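Local coordinates for 7,8-dihydro-6-hydroxymethylpterin pyrophosphokinase-dihydropteroate synthase (Plasmodium falciparum, PDB 6JWV), which probably catalyses two successive steps of folate synthesis, pyrophosphorylating 6-hydroxymethyl-7,8-dihydropterin with ATP and then condensing the product with 4-aminobenzoate to give 7,8-dihydropteroate, at residues 601-606 and 682-687; 500-505 and 525-530. The protein carries 1 engineered substitution. All coordinates share one frame; numbering follows the deposited sequence.

Contact 1 of 2, residues 601-606 and 682-687. With XTZ (4-{[(2-amino-4-oxo-3,4,7,8-tetrahydropteridin-6-yl)methyl]amino}-N-(1,3-thiazol-2-yl)benzenesulfonamide), chain C.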
loop_
_atom_site.group_PDB
_atom_site.type_symbol
_atom_site.label_atom_id
_atom_site.label_comp_id
_atom_site.label_asym_id
_atom_site.label_seq_id
_atom_site.Cartn_x
_atom_site.Cartn_y
_atom_site.Cartn_z
ATOM N N PRO A 601 -18.750 -5.374 -0.117
ATOM C CA PRO A 601 -18.119 -6.674 0.152
ATOM C C PRO A 601 -17.546 -7.241 -1.143
ATOM O O PRO A 601 -18.272 -7.375 -2.133
ATOM C CB PRO A 601 -19.275 -7.537 0.670
ATOM C CG PRO A 601 -20.324 -6.586 1.102
ATOM C CD PRO A 601 -20.190 -5.398 0.200
ATOM N N LEU A 602 -16.255 -7.545 -1.145
ATOM C CA LEU A 602 -15.582 -7.919 -2.370
ATOM C C LEU A 602 -14.996 -9.337 -2.338
ATOM O O LEU A 602 -14.303 -9.720 -1.393
ATOM C CB LEU A 602 -14.541 -6.863 -2.764
ATOM C CG LEU A 602 -13.717 -7.087 -4.042
ATOM C CD1 LEU A 602 -14.556 -7.008 -5.312
ATOM C CD2 LEU A 602 -12.565 -6.105 -4.110
ATOM N N PHE A 603 -15.283 -10.098 -3.393
ATOM C CA PHE A 603 -14.854 -11.481 -3.554
ATOM C C PHE A 603 -14.109 -11.490 -4.889
ATOM O O PHE A 603 -14.622 -10.977 -5.872
ATOM C CB PHE A 603 -16.121 -12.335 -3.614
ATOM C CG PHE A 603 -15.902 -13.828 -3.622
ATOM C CD1 PHE A 603 -15.433 -14.492 -4.763
ATOM C CD2 PHE A 603 -16.269 -14.594 -2.521
ATOM C CE1 PHE A 603 -15.289 -15.882 -4.785
ATOM C CE2 PHE A 603 -16.131 -15.984 -2.540
ATOM C CZ PHE A 603 -15.635 -16.628 -3.676
ATOM N N ILE A 604 -12.878 -11.997 -4.923
ATOM C CA ILE A 604 -12.145 -12.131 -6.207
ATOM C C ILE A 604 -11.460 -13.499 -6.323
ATOM O O ILE A 604 -10.982 -14.041 -5.323
ATOM C CB ILE A 604 -11.121 -10.982 -6.474
ATOM C CG1 ILE A 604 -9.926 -11.029 -5.508
ATOM C CG2 ILE A 604 -11.795 -9.604 -6.441
ATOM C CD1 ILE A 604 -8.720 -10.254 -5.993
ATOM N N GLY A 605 -11.438 -14.048 -7.533
ATOM C CA GLY A 605 -10.742 -15.285 -7.813
ATOM C C GLY A 605 -9.725 -15.075 -8.913
ATOM O O GLY A 605 -10.091 -14.946 -10.077
ATOM N N TYR A 606 -8.450 -15.020 -8.545
ATOM C CA TYR A 606 -7.361 -14.823 -9.503
ATOM C C TYR A 606 -6.596 -16.121 -9.728
ATOM O O TYR A 606 -5.825 -16.230 -10.688
ATOM C CB TYR A 606 -6.379 -13.751 -9.007
ATOM C CG TYR A 606 -5.858 -14.001 -7.597
ATOM C CD1 TYR A 606 -4.847 -14.945 -7.346
ATOM C CD2 TYR A 606 -6.390 -13.293 -6.502
ATOM C CE1 TYR A 606 -4.401 -15.193 -6.051
ATOM C CE2 TYR A 606 -5.929 -13.519 -5.206
ATOM C CZ TYR A 606 -4.935 -14.466 -4.986
ATOM O OH TYR A 606 -4.497 -14.679 -3.703
ATOM N N VAL A 682 -9.339 -6.415 0.150
ATOM C CA VAL A 682 -10.294 -7.301 -0.501
ATOM C C VAL A 682 -10.854 -8.207 0.593
ATOM O O VAL A 682 -10.099 -8.753 1.392
ATOM C CB VAL A 682 -9.605 -8.128 -1.622
ATOM C CG1 VAL A 682 -10.562 -9.132 -2.246
ATOM C CG2 VAL A 682 -9.067 -7.206 -2.700
ATOM N N ASP A 683 -12.169 -8.362 0.646
ATOM C CA ASP A 683 -12.771 -9.128 1.735
ATOM C C ASP A 683 -12.557 -10.641 1.618
ATOM O O ASP A 683 -12.187 -11.285 2.593
ATOM C CB ASP A 683 -14.228 -8.712 1.933
ATOM C CG ASP A 683 -14.359 -7.192 2.070
ATOM O OD1 ASP A 683 -14.524 -6.525 1.006
ATOM O OD2 ASP A 683 -14.214 -6.652 3.217
ATOM N N LEU A 684 -12.757 -11.199 0.423
ATOM C CA LEU A 684 -12.540 -12.643 0.184
ATOM C C LEU A 684 -11.725 -12.894 -1.070
ATOM O O LEU A 684 -12.015 -12.334 -2.136
ATOM C CB LEU A 684 -13.872 -13.416 0.133
ATOM C CG LEU A 684 -14.788 -13.348 1.372
ATOM C CD1 LEU A 684 -15.855 -12.281 1.171
ATOM C CD2 LEU A 684 -15.445 -14.682 1.681
ATOM N N ILE A 685 -10.692 -13.720 -0.933
ATOM C CA ILE A 685 -9.900 -14.208 -2.085
ATOM C C ILE A 685 -10.087 -15.707 -2.256
ATOM O O ILE A 685 -10.062 -16.456 -1.288
ATOM C CB ILE A 685 -8.405 -13.812 -2.028
ATOM C CG1 ILE A 685 -7.749 -14.232 -0.683
ATOM C CG2 ILE A 685 -8.256 -12.318 -2.338
ATOM C CD1 ILE A 685 -6.243 -14.102 -0.667
ATOM N N ARG A 686 -10.328 -16.120 -3.495
ATOM C CA ARG A 686 -10.702 -17.491 -3.824
ATOM C C ARG A 686 -9.509 -18.223 -4.448
ATOM O O ARG A 686 -9.181 -17.975 -5.601
ATOM C CB ARG A 686 -11.900 -17.487 -4.777
ATOM C CG ARG A 686 -12.453 -18.863 -5.086
ATOM C CD ARG A 686 -13.550 -18.786 -6.131
ATOM N NE ARG A 686 -14.006 -20.114 -6.559
ATOM C CZ ARG A 686 -13.506 -20.805 -7.582
ATOM N NH1 ARG A 686 -12.508 -20.341 -8.338
ATOM N NH2 ARG A 686 -14.018 -21.991 -7.846
ATOM N N VAL A 687 -8.885 -19.133 -3.695
ATOM C CA VAL A 687 -7.585 -19.694 -4.091
ATOM C C VAL A 687 -7.515 -21.228 -4.058
ATOM O O VAL A 687 -8.214 -21.897 -3.268
ATOM C CB VAL A 687 -6.381 -19.109 -3.261
ATOM C CG1 VAL A 687 -6.194 -17.624 -3.490
ATOM C CG2 VAL A 687 -6.535 -19.376 -1.769
HETATM O O3 XTZ C . -13.254 -15.820 -10.407
HETATM C C16 XTZ C . -14.165 -16.553 -9.969
HETATM N N2 XTZ C . -15.076 -16.065 -9.114
HETATM C C3 XTZ C . -14.277 -17.978 -10.378
HETATM N N4 XTZ C . -13.424 -18.578 -11.246
HETATM C C4 XTZ C . -13.594 -19.895 -11.573
HETATM C C15 XTZ C . -14.711 -20.739 -11.003
HETATM N N8 XTZ C . -15.584 -20.023 -10.083
HETATM C C2 XTZ C . -15.405 -18.739 -9.767
HETATM N N3 XTZ C . -16.248 -18.111 -8.902
HETATM C C1 XTZ C . -16.076 -16.803 -8.601
HETATM N N1 XTZ C . -16.925 -16.196 -7.749
HETATM C C5 XTZ C . -12.661 -20.595 -12.532
HETATM N N5 XTZ C . -12.901 -20.179 -13.915
HETATM C C6 XTZ C . -11.898 -19.766 -14.754
HETATM C C14 XTZ C . -10.684 -20.466 -14.749
HETATM C C13 XTZ C . -9.655 -20.062 -15.580
HETATM C C9 XTZ C . -9.793 -18.963 -16.434
HETATM C C8 XTZ C . -11.012 -18.255 -16.459
HETATM C C7 XTZ C . -12.062 -18.660 -15.621
HETATM S S1 XTZ C . -8.545 -18.576 -17.376
HETATM O O1 XTZ C . -7.410 -18.113 -16.660
HETATM O O2 XTZ C . -8.936 -17.496 -18.245
HETATM N N6 XTZ C . -8.091 -19.898 -18.204
HETATM C C10 XTZ C . -7.310 -20.938 -17.752
HETATM S S2 XTZ C . -6.481 -22.043 -18.800
HETATM C C12 XTZ C . -5.817 -22.951 -17.474
HETATM C C11 XTZ C . -6.283 -22.352 -16.296
HETATM N N7 XTZ C . -7.098 -21.252 -16.447
#
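The last two parallel strands of the pterin-binding TIM barrel pair here, with F603 beside L684 and I604 beside I685. Three backbone bonds join them: L684 N to L602 O (2.8 Å), I604 N to L684 O (2.9 Å) and R686 N to I604 O (2.8 Å). Just ahead of the first bridge, D683 OD1 accepts from L602 N at 2.9 Å on its anti side, 29° out of the carboxylate plane, and the same oxygen forms a salt bridge with K386. F603 and R686 line the ligand side of the sheet. CD of R686 passes the edge of the F603 ring, 3.6 Å from CE1, and the chain, extended from CG to NE, carries the guanidinium on to the pterin of XTZ. There XTZ N8 lies over the centre of one guanidinium face, 3.3 Å above the plane, while the salt bridge from NE to D430 helps hold the group in place. On the face of I604 and I685 the contacts between the segments are mostly apolar. I604 CG1 touches both V682 CG1 and I685 CG2, and Y606, with CG between its backbone N and carbonyl carbon (chi1 53°), puts its ring edge against I685 CG2 and its OH 3.4 Å from V687 CG1. Helix 662-680 packs on I604, Y606 and I685. An arginine on the last barrel strand, its guanidinium against the pterin, is consistent with the dihydropteroate synthase pterin pocket.

Contact 2 of 2, residues 500-505 and 525-530. With XTZ (4-{[(2-amino-4-oxo-3,4,7,8-tetrahydropteridin-6-yl)methyl]amino}-N-(1,3-thiazol-2-yl)benzenesulfonamide), chain C; ACT (acetate ion), chain I.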
loop_
_atom_site.group_PDB
_atom_site.type_symbol
_atom_site.label_atom_id
_atom_site.label_comp_id
_atom_site.label_asym_id
_atom_site.label_seq_id
_atom_site.Cartn_x
_atom_site.Cartn_y
_atom_site.Cartn_z
ATOM N N ILE A 500 -23.471 -20.422 1.419
ATOM C CA ILE A 500 -23.404 -19.360 0.415
ATOM C C ILE A 500 -23.637 -19.923 -0.977
ATOM O O ILE A 500 -23.167 -21.019 -1.283
ATOM C CB ILE A 500 -22.028 -18.630 0.449
ATOM C CG1 ILE A 500 -21.822 -17.920 1.795
ATOM C CG2 ILE A 500 -21.885 -17.632 -0.703
ATOM C CD1 ILE A 500 -20.456 -17.303 1.999
ATOM N N LEU A 501 -24.344 -19.158 -1.811
ATOM C CA LEU A 501 -24.423 -19.408 -3.234
ATOM C C LEU A 501 -23.383 -18.592 -3.979
ATOM O O LEU A 501 -23.434 -17.371 -3.943
ATOM C CB LEU A 501 -25.815 -19.032 -3.751
ATOM C CG LEU A 501 -26.091 -19.051 -5.260
ATOM C CD1 LEU A 501 -25.943 -20.460 -5.805
ATOM C CD2 LEU A 501 -27.478 -18.505 -5.527
ATOM N N ASN A 502 -22.443 -19.252 -4.652
ATOM C CA ASN A 502 -21.516 -18.574 -5.566
ATOM C C ASN A 502 -22.070 -18.755 -6.977
ATOM O O ASN A 502 -21.898 -19.812 -7.610
ATOM C CB ASN A 502 -20.080 -19.117 -5.407
ATOM C CG ASN A 502 -19.102 -18.565 -6.441
ATOM O OD1 ASN A 502 -19.324 -17.523 -7.059
ATOM N ND2 ASN A 502 -18.003 -19.272 -6.629
ATOM N N ASP A 503 -22.787 -17.726 -7.437
ATOM C CA ASP A 503 -23.460 -17.727 -8.740
ATOM C C ASP A 503 -22.661 -16.900 -9.744
ATOM O O ASP A 503 -22.658 -15.659 -9.694
ATOM C CB ASP A 503 -24.892 -17.191 -8.614
ATOM C CG ASP A 503 -25.759 -17.495 -9.855
ATOM O OD1 ASP A 503 -25.338 -17.228 -11.021
ATOM O OD2 ASP A 503 -26.898 -17.986 -9.653
ATOM N N ILE A 504 -22.000 -17.590 -10.666
ATOM C CA ILE A 504 -21.148 -16.921 -11.645
ATOM C C ILE A 504 -21.911 -16.128 -12.717
ATOM O O ILE A 504 -21.306 -15.346 -13.446
ATOM C CB ILE A 504 -20.089 -17.870 -12.262
ATOM C CG1 ILE A 504 -20.744 -19.100 -12.915
ATOM C CG2 ILE A 504 -19.038 -18.247 -11.214
ATOM C CD1 ILE A 504 -19.903 -19.750 -13.993
ATOM N N SER A 505 -23.232 -16.312 -12.798
ATOM C CA SER A 505 -24.069 -15.568 -13.739
ATOM C C SER A 505 -24.761 -14.389 -13.044
ATOM O O SER A 505 -25.544 -13.650 -13.661
ATOM C CB SER A 505 -25.097 -16.494 -14.383
ATOM O OG SER A 505 -26.197 -16.744 -13.517
ATOM N N SER A 525 -26.365 -16.035 2.162
ATOM C CA SER A 525 -25.544 -15.043 1.444
ATOM C C SER A 525 -25.211 -15.498 0.020
ATOM O O SER A 525 -25.367 -16.691 -0.313
ATOM C CB SER A 525 -24.296 -14.701 2.240
ATOM O OG SER A 525 -24.685 -14.102 3.458
ATOM N N VAL A 526 -24.770 -14.556 -0.819
ATOM C CA VAL A 526 -24.624 -14.829 -2.240
ATOM C C VAL A 526 -23.463 -14.038 -2.856
ATOM O O VAL A 526 -23.343 -12.833 -2.641
ATOM C CB VAL A 526 -25.989 -14.593 -2.979
ATOM C CG1 VAL A 526 -26.478 -13.131 -2.849
ATOM C CG2 VAL A 526 -25.960 -15.088 -4.429
ATOM N N VAL A 527 -22.615 -14.721 -3.618
ATOM C CA VAL A 527 -21.596 -14.068 -4.442
ATOM C C VAL A 527 -22.162 -13.775 -5.839
ATOM O O VAL A 527 -22.598 -14.682 -6.538
ATOM C CB VAL A 527 -20.303 -14.923 -4.553
ATOM C CG1 VAL A 527 -19.230 -14.202 -5.355
ATOM C CG2 VAL A 527 -19.751 -15.224 -3.181
ATOM N N LEU A 528 -22.139 -12.504 -6.241
ATOM C CA LEU A 528 -22.577 -12.085 -7.587
ATOM C C LEU A 528 -21.374 -11.827 -8.474
ATOM O O LEU A 528 -20.606 -10.917 -8.209
ATOM C CB LEU A 528 -23.472 -10.825 -7.508
ATOM C CG LEU A 528 -24.855 -10.941 -6.844
ATOM C CD1 LEU A 528 -25.614 -9.611 -6.837
ATOM C CD2 LEU A 528 -25.703 -12.052 -7.475
ATOM N N MET A 529 -21.207 -12.625 -9.521
ATOM C CA MET A 529 -20.025 -12.501 -10.410
ATOM C C MET A 529 -20.384 -11.940 -11.775
ATOM O O MET A 529 -21.427 -12.299 -12.329
ATOM C CB MET A 529 -19.312 -13.845 -10.587
ATOM C CG MET A 529 -17.815 -13.721 -10.863
ATOM S SD MET A 529 -17.026 -15.125 -11.713
ATOM C CE MET A 529 -17.878 -15.071 -13.299
ATOM N N HIS A 530 -19.526 -11.062 -12.303
ATOM C CA HIS A 530 -19.659 -10.595 -13.686
ATOM C C HIS A 530 -18.973 -11.545 -14.677
ATOM O O HIS A 530 -17.784 -11.847 -14.539
ATOM C CB HIS A 530 -19.125 -9.169 -13.878
ATOM C CG HIS A 530 -19.169 -8.711 -15.302
ATOM N ND1 HIS A 530 -18.157 -8.974 -16.199
ATOM C CD2 HIS A 530 -20.134 -8.068 -16.004
ATOM C CE1 HIS A 530 -18.488 -8.502 -17.388
ATOM N NE2 HIS A 530 -19.681 -7.941 -17.296
HETATM O O3 XTZ C . -13.254 -15.820 -10.407
HETATM C C16 XTZ C . -14.165 -16.553 -9.969
HETATM N N2 XTZ C . -15.076 -16.065 -9.114
HETATM C C3 XTZ C . -14.277 -17.978 -10.378
HETATM N N4 XTZ C . -13.424 -18.578 -11.246
HETATM C C4 XTZ C . -13.594 -19.895 -11.573
HETATM C C15 XTZ C . -14.711 -20.739 -11.003
HETATM N N8 XTZ C . -15.584 -20.023 -10.083
HETATM C C2 XTZ C . -15.405 -18.739 -9.767
HETATM N N3 XTZ C . -16.248 -18.111 -8.902
HETATM C C1 XTZ C . -16.076 -16.803 -8.601
HETATM N N1 XTZ C . -16.925 -16.196 -7.749
HETATM C C5 XTZ C . -12.661 -20.595 -12.532
HETATM N N5 XTZ C . -12.901 -20.179 -13.915
HETATM C C6 XTZ C . -11.898 -19.766 -14.754
HETATM C C14 XTZ C . -10.684 -20.466 -14.749
HETATM C C13 XTZ C . -9.655 -20.062 -15.580
HETATM C C9 XTZ C . -9.793 -18.963 -16.434
HETATM C C8 XTZ C . -11.012 -18.255 -16.459
HETATM C C7 XTZ C . -12.062 -18.660 -15.621
HETATM S S1 XTZ C . -8.545 -18.576 -17.376
HETATM O O1 XTZ C . -7.410 -18.113 -16.660
HETATM O O2 XTZ C . -8.936 -17.496 -18.245
HETATM N N6 XTZ C . -8.091 -19.898 -18.204
HETATM C C10 XTZ C . -7.310 -20.938 -17.752
HETATM S S2 XTZ C . -6.481 -22.043 -18.800
HETATM C C12 XTZ C . -5.817 -22.951 -17.474
HETATM C C11 XTZ C . -6.283 -22.352 -16.296
HETATM N N7 XTZ C . -7.098 -21.252 -16.447
HETATM C C ACT I . -21.189 -5.706 -19.473
HETATM O O ACT I . -21.049 -6.934 -19.677
HETATM O OXT ACT I . -21.030 -4.862 -20.369
HETATM C CH3 ACT I . -21.563 -5.180 -18.131
#
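D503 OD1 is gripped by three donors at the end of strand 500-503, while the backbone of D503 pairs with V527 and M529. S505 N (2.9 Å) closes an Asx turn on this oxygen, S505 OG binds on its syn lone pair at 2.7 Å, and C507 N is the third donor, which together probably fix the loop that leaves the strand. The parallel pairing is carried by L501 N to S525 O (3.1 Å), V527 N to L501 O (2.8 Å) and D503 N to V527 O, with a weak last bond from M529 N to D503 O. N502 turns to the ligand side, CG anti to the backbone N (chi1 173°), and its amide makes a two-point grip on XTZ: OD1 accepts from N1 at 2.8 Å and ND2 donates to N3 at 3.1 Å. V527 CG1 packs beside N502 OD1. M529 and I504 run alongside each other; the nearly extended chi1 and chi2 of M529 carry SD to 3.4 Å from XTZ N2, and the bend at chi3 (64°) turns CE back to I504 CB. On the other side, L501 CD2 packs against V526 CG2. Strand 478-482 flanks 500-503, strand 572-575 flanks 525-529, and helix 547-564 covers V526, L528 and H530.

How the contacts relate
Contact 2 comes first along the chain and contact 1 follows it, their centres 12 Å apart within one eight-stranded parallel sheet. Strand 572-575 separates them on one side: it pairs with 525-529 and also, through F574, with P601 and F603, so the sheet closes into a barrel. In the other direction, strands 478-482, 428-432 and 390-396 intervene. The two contacts touch inside the barrel, over the intervening strand 572-575, where F603 CD2 packs 3.6 Å from V527 CG2. D430 ties them further, accepting from N502 ND2 and bridging to R686 NE. Both therefore serve one pterin site: contact 2 reads the aminopyrimidine edge of XTZ, while contact 1 supplies the guanidinium lying against its ring system.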